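Local coordinates for secreted protein ASP-2 (Necator americanus, PDB 1U53), which is a secreted pathogenesis-related-1 protein of the CAP superfamily and a vaccine antigen for human hookworm infection, its molecular activity not established, at residues N43-A48 against V117-K122. Numbering follows the deposited sequence.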
loop_
_atom_site.group_PDB
_atom_site.type_symbol
_atom_site.label_atom_id
_atom_site.label_comp_id
_atom_site.label_asym_id
_atom_site.label_seq_id
_atom_site.Cartn_x
_atom_site.Cartn_y
_atom_site.Cartn_z
ATOM N N ASN A 43 -3.272 -16.221 -11.372
ATOM C CA ASN A 43 -2.995 -15.405 -10.206
ATOM C C ASN A 43 -1.705 -14.618 -10.352
ATOM O O ASN A 43 -0.840 -14.946 -11.180
ATOM C CB ASN A 43 -2.890 -16.322 -8.973
ATOM C CG ASN A 43 -4.238 -16.902 -8.559
ATOM O OD1 ASN A 43 -5.264 -16.641 -9.201
ATOM N ND2 ASN A 43 -4.236 -17.735 -7.495
ATOM N N ALA A 44 -1.505 -13.628 -9.497
ATOM C CA ALA A 44 -0.185 -12.971 -9.466
ATOM C C ALA A 44 0.899 -13.998 -9.103
ATOM O O ALA A 44 0.646 -14.980 -8.383
ATOM C CB ALA A 44 -0.216 -11.790 -8.468
ATOM N N PRO A 45 2.108 -13.823 -9.645
ATOM C CA PRO A 45 3.137 -14.796 -9.254
ATOM C C PRO A 45 3.550 -14.779 -7.799
ATOM O O PRO A 45 3.531 -13.730 -7.165
ATOM C CB PRO A 45 4.368 -14.401 -10.090
ATOM C CG PRO A 45 4.055 -13.110 -10.720
ATOM C CD PRO A 45 2.570 -12.859 -10.656
ATOM N N LYS A 46 4.036 -15.926 -7.325
ATOM C CA LYS A 46 4.549 -16.001 -5.952
ATOM C C LYS A 46 5.787 -15.143 -5.827
ATOM O O LYS A 46 6.547 -14.963 -6.799
ATOM C CB LYS A 46 4.876 -17.442 -5.535
ATOM C CG LYS A 46 3.625 -18.326 -5.547
ATOM C CD LYS A 46 3.973 -19.814 -5.294
ATOM C CE LYS A 46 2.678 -20.649 -5.311
ATOM N NZ LYS A 46 2.949 -22.087 -5.070
ATOM N N ALA A 47 5.993 -14.639 -4.613
ATOM C CA ALA A 47 7.054 -13.669 -4.331
ATOM C C ALA A 47 8.061 -14.373 -3.453
ATOM O O ALA A 47 7.664 -14.957 -2.421
ATOM C CB ALA A 47 6.492 -12.453 -3.602
ATOM N N ALA A 48 9.345 -14.230 -3.788
ATOM C CA ALA A 48 10.410 -14.966 -3.078
ATOM C C ALA A 48 10.815 -14.325 -1.752
ATOM O O ALA A 48 11.425 -14.991 -0.900
ATOM C CB ALA A 48 11.660 -15.066 -3.971
ATOM N N VAL A 117 -2.233 -7.260 -14.206
ATOM C CA VAL A 117 -0.836 -6.886 -14.240
ATOM C C VAL A 117 -0.074 -7.869 -15.137
ATOM O O VAL A 117 0.601 -7.458 -16.098
ATOM C CB VAL A 117 -0.262 -6.942 -12.817
ATOM C CG1 VAL A 117 1.248 -6.873 -12.838
ATOM C CG2 VAL A 117 -0.872 -5.778 -12.001
ATOM N N GLY A 118 -0.210 -9.155 -14.836
ATOM C CA GLY A 118 0.505 -10.183 -15.634
ATOM C C GLY A 118 1.734 -10.732 -14.972
ATOM O O GLY A 118 2.064 -10.369 -13.821
ATOM N N GLN A 119 2.441 -11.621 -15.680
ATOM C CA GLN A 119 3.573 -12.328 -15.042
ATOM C C GLN A 119 4.878 -11.553 -15.127
ATOM O O GLN A 119 5.835 -11.859 -14.398
ATOM C CB GLN A 119 3.776 -13.695 -15.693
ATOM C CG GLN A 119 2.602 -14.615 -15.580
ATOM C CD GLN A 119 2.140 -14.770 -14.162
ATOM O OE1 GLN A 119 2.793 -15.449 -13.350
ATOM N NE2 GLN A 119 1.009 -14.127 -13.831
ATOM N N ASN A 120 4.945 -10.533 -15.989
ATOM C CA ASN A 120 6.134 -9.689 -16.035
ATOM C C ASN A 120 5.964 -8.501 -15.107
ATOM O O ASN A 120 5.152 -7.602 -15.380
ATOM C CB ASN A 120 6.387 -9.128 -17.449
ATOM C CG ASN A 120 7.702 -8.356 -17.548
ATOM O OD1 ASN A 120 8.340 -8.032 -16.543
ATOM N ND2 ASN A 120 8.144 -8.109 -18.799
ATOM N N LEU A 121 6.764 -8.477 -14.049
ATOM C CA LEU A 121 6.550 -7.491 -12.980
ATOM C C LEU A 121 7.382 -6.250 -13.126
ATOM O O LEU A 121 7.424 -5.401 -12.215
ATOM C CB LEU A 121 6.771 -8.144 -11.612
ATOM C CG LEU A 121 5.898 -9.361 -11.363
ATOM C CD1 LEU A 121 6.207 -9.835 -9.945
ATOM C CD2 LEU A 121 4.406 -9.002 -11.514
ATOM N N LYS A 122 8.051 -6.115 -14.274
ATOM C CA LYS A 122 8.774 -4.876 -14.596
ATOM C C LYS A 122 7.829 -3.697 -14.740
ATOM O O LYS A 122 6.890 -3.716 -15.549
ATOM C CB LYS A 122 9.542 -5.052 -15.915
ATOM C CG LYS A 122 10.527 -3.935 -16.230
ATOM C CD LYS A 122 11.197 -4.215 -17.572
ATOM C CE LYS A 122 12.262 -3.191 -17.875
ATOM N NZ LYS A 122 11.612 -1.957 -18.374
#
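Pro45 lies between Gln119 and Leu121 where two irregular loops of the CAP (PR-1) fold meet at the surface, one running from helix 14-32 to strand 54-55, the other from helix 111-115 to helix 125-128. The contact is small, 179 Å² over both sides, and the ring of Pro45 is its middle: CG approaches OE1 of Gln119 at 3.7 Å and CD1 of Leu121 at 4.0 Å. Leu121 supplies the apolar half. Its CG stands beside the backbone N, anti to the carbonyl carbon, which directs the branched isopropyl end to the proline ring; Tyr175 also touches this leucine and binds Pro45 O through its hydroxyl. The Gln119 chain is bent at chi2 (-53°), folding the amide back over the proline instead of extending away. Both amide heteroatoms thus lie near Pro45 CD, with NE2 at 3.8 Å. A polar tie accompanies this packing, since NE2 donates weakly to the backbone O of Asn43, long at 3.3 Å although fairly straight (155°). The Asn43 side chain points away, and its ND2 binds Gly34 O. Asp38 accepts from the backbone N of both Val117 and Gly118, joining the same two loops again. Beyond the interface, an Asx turn shapes the second loop: Lys122 N reaches Asn120 OD1 at 3.0 Å, from 39° above the carbonyl plane.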